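Local coordinates for protein anabena Tic22 (PDB 4EV1) that probably acts as a chaperone in protein transport, as a cyanobacterial member of the Tic22-like family associated with thylakoids, at residues Q90-T95 / L102-K107. Numbering follows the deposited sequence.
Sequences QQLQQT and LLFAFK
L92 and L103 stand where helix 90-94 passes strand 102-107, their CA atoms 7.4 Å apart, the axes approaching to 9.4 Å and running at 138° to each other, nearer antiparallel than parallel. No direct hydrogen bond joins the segments, so the evidence for the contact lies in apolar touching and one shared water. L92 does most of the apolar work, with CG and CD1 close behind its CD2 methyl, which meets the edge of the F104 ring in the ring plane, 3.8 Å from CD1 of F104. The same CD2 lies 3.6 Å from the backbone O of L102, while CD2 of L103 reaches it more loosely. With CG anti to its carbonyl carbon (chi1 -71°), L92 sends its branch across to the strand although its CB does not point there. Replacing L92 with alanine would take away the methyl packed at this edge of the F104 ring and would probably open a gap beside L103. The amide of Q91 approaches another part of the ring edge, NE2 lying 4.2 Å from CZ of F104, with amide and ring planes 65° apart. NE2 of Q91 donates to the water at 2.8 Å, which in turn donates to O of L102 at 2.7 Å and, at a longer reach, to OG1 of T95. OG1 of T95 donates to the backbone O of Q91 (2.8 Å), from above the carbonyl plane, which ties the helix end to the water site. Beyond the segments, F104 also touches I88 on the same helix and L18 on strand 15-20. The whole is a helix-to-strand connection: helix 85-94 turns through a short loop into edge strand 102-107, which pairs in parallel with strand 43-48, and the helix end packs against strand 102-107 in the Tic22 fold.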
loop_
_atom_site.group_PDB
_atom_site.type_symbol
_atom_site.label_atom_id
_atom_site.label_comp_id
_atom_site.label_asym_id
_atom_site.label_seq_id
_atom_site.Cartn_x
_atom_site.Cartn_y
_atom_site.Cartn_z
ATOM N N GLN A 90 -9.848 -0.053 7.890
ATOM C CA GLN A 90 -11.003 0.082 8.775
ATOM C C GLN A 90 -11.979 -1.062 8.618
ATOM O O GLN A 90 -12.423 -1.660 9.602
ATOM C CB GLN A 90 -11.675 1.444 8.528
ATOM C CG GLN A 90 -12.910 1.694 9.379
ATOM C CD GLN A 90 -13.571 2.991 9.011
ATOM O OE1 GLN A 90 -14.218 3.114 7.952
ATOM N NE2 GLN A 90 -13.400 3.979 9.861
ATOM N N GLN A 91 -12.268 -1.427 7.378
ATOM C CA GLN A 91 -13.158 -2.533 7.135
ATOM C C GLN A 91 -12.616 -3.832 7.768
ATOM O O GLN A 91 -13.368 -4.602 8.398
ATOM C CB GLN A 91 -13.407 -2.716 5.652
ATOM C CG GLN A 91 -14.326 -3.880 5.389
ATOM C CD GLN A 91 -14.796 -4.007 3.977
ATOM O OE1 GLN A 91 -15.196 -3.033 3.343
ATOM N NE2 GLN A 91 -14.777 -5.235 3.473
ATOM N N LEU A 92 -11.327 -4.090 7.604
ATOM C CA LEU A 92 -10.729 -5.303 8.189
ATOM C C LEU A 92 -10.824 -5.268 9.723
ATOM O O LEU A 92 -11.104 -6.297 10.336
ATOM C CB LEU A 92 -9.290 -5.523 7.717
ATOM C CG LEU A 92 -9.123 -5.937 6.256
ATOM C CD1 LEU A 92 -7.646 -5.778 5.819
ATOM C CD2 LEU A 92 -9.628 -7.385 6.063
ATOM N N GLN A 93 -10.653 -4.092 10.325
ATOM C CA GLN A 93 -10.749 -3.967 11.785
ATOM C C GLN A 93 -12.200 -4.189 12.267
ATOM O O GLN A 93 -12.414 -4.852 13.295
ATOM C CB GLN A 93 -10.202 -2.615 12.286
ATOM C CG GLN A 93 -8.697 -2.400 12.078
ATOM C CD GLN A 93 -7.854 -3.254 13.023
ATOM O OE1 GLN A 93 -7.586 -4.434 12.747
ATOM N NE2 GLN A 93 -7.455 -2.668 14.156
ATOM N N GLN A 94 -13.175 -3.746 11.477
ATOM C CA GLN A 94 -14.606 -3.798 11.852
ATOM C C GLN A 94 -15.335 -5.084 11.457
ATOM O O GLN A 94 -16.477 -5.331 11.884
ATOM C CB GLN A 94 -15.338 -2.582 11.246
ATOM C CG GLN A 94 -14.869 -1.276 11.816
ATOM C CD GLN A 94 -15.434 -0.067 11.090
ATOM O OE1 GLN A 94 -15.962 -0.173 9.983
ATOM N NE2 GLN A 94 -15.294 1.102 11.703
ATOM N N THR A 95 -14.706 -5.923 10.637
ATOM C CA THR A 95 -15.337 -7.190 10.261
ATOM C C THR A 95 -14.646 -8.447 10.852
ATOM O O THR A 95 -15.022 -9.551 10.490
ATOM C CB THR A 95 -15.419 -7.332 8.743
ATOM O OG1 THR A 95 -14.093 -7.273 8.201
ATOM C CG2 THR A 95 -16.316 -6.213 8.123
ATOM N N LEU A 102 -14.592 -10.560 4.206
ATOM C CA LEU A 102 -13.732 -10.464 3.036
ATOM C C LEU A 102 -12.293 -10.166 3.464
ATOM O O LEU A 102 -12.033 -9.200 4.181
ATOM C CB LEU A 102 -14.216 -9.352 2.064
ATOM C CG LEU A 102 -13.356 -9.056 0.808
ATOM C CD1 LEU A 102 -13.315 -10.255 -0.127
ATOM C CD2 LEU A 102 -13.912 -7.824 0.061
ATOM N N LEU A 103 -11.353 -10.965 2.958
ATOM C CA LEU A 103 -9.943 -10.739 3.163
ATOM C C LEU A 103 -9.337 -10.138 1.894
ATOM O O LEU A 103 -9.886 -10.281 0.828
ATOM C CB LEU A 103 -9.257 -12.047 3.524
ATOM C CG LEU A 103 -9.822 -12.739 4.787
ATOM C CD1 LEU A 103 -9.033 -13.997 5.133
ATOM C CD2 LEU A 103 -9.785 -11.791 5.976
ATOM N N PHE A 104 -8.202 -9.489 2.030
ATOM C CA PHE A 104 -7.496 -8.880 0.913
ATOM C C PHE A 104 -6.038 -9.348 0.877
ATOM O O PHE A 104 -5.330 -9.341 1.915
ATOM C CB PHE A 104 -7.477 -7.356 1.060
ATOM C CG PHE A 104 -8.811 -6.719 1.110
ATOM C CD1 PHE A 104 -9.576 -6.753 2.267
ATOM C CD2 PHE A 104 -9.306 -6.030 -0.008
ATOM C CE1 PHE A 104 -10.839 -6.126 2.305
ATOM C CE2 PHE A 104 -10.537 -5.426 0.027
ATOM C CZ PHE A 104 -11.312 -5.476 1.179
ATOM N N ALA A 105 -5.572 -9.734 -0.308
ATOM C CA ALA A 105 -4.165 -10.011 -0.557
ATOM C C ALA A 105 -3.606 -8.832 -1.322
ATOM O O ALA A 105 -4.283 -8.376 -2.252
ATOM C CB ALA A 105 -4.030 -11.273 -1.374
ATOM N N PHE A 106 -2.475 -8.264 -0.897
ATOM C CA PHE A 106 -1.905 -7.058 -1.529
ATOM C C PHE A 106 -0.700 -7.358 -2.448
ATOM O O PHE A 106 0.272 -7.958 -2.010
ATOM C CB PHE A 106 -1.501 -6.010 -0.491
ATOM C CG PHE A 106 -2.657 -5.394 0.242
ATOM C CD1 PHE A 106 -3.287 -6.091 1.250
ATOM C CD2 PHE A 106 -3.108 -4.118 -0.063
ATOM C CE1 PHE A 106 -4.352 -5.529 1.943
ATOM C CE2 PHE A 106 -4.167 -3.575 0.634
ATOM C CZ PHE A 106 -4.782 -4.300 1.627
ATOM N N LYS A 107 -0.777 -6.911 -3.694
ATOM C CA LYS A 107 0.300 -7.060 -4.693
ATOM C C LYS A 107 1.108 -5.787 -4.812
ATOM O O LYS A 107 0.606 -4.754 -5.330
ATOM C CB LYS A 107 -0.299 -7.423 -6.056
ATOM C CG LYS A 107 0.688 -7.574 -7.242
ATOM C CD LYS A 107 1.741 -8.626 -7.040
ATOM C CE LYS A 107 2.660 -8.784 -8.263
ATOM N NZ LYS A 107 3.101 -7.443 -8.778
HETATM O O HOH W 1 -13.669 -7.230 5.027
#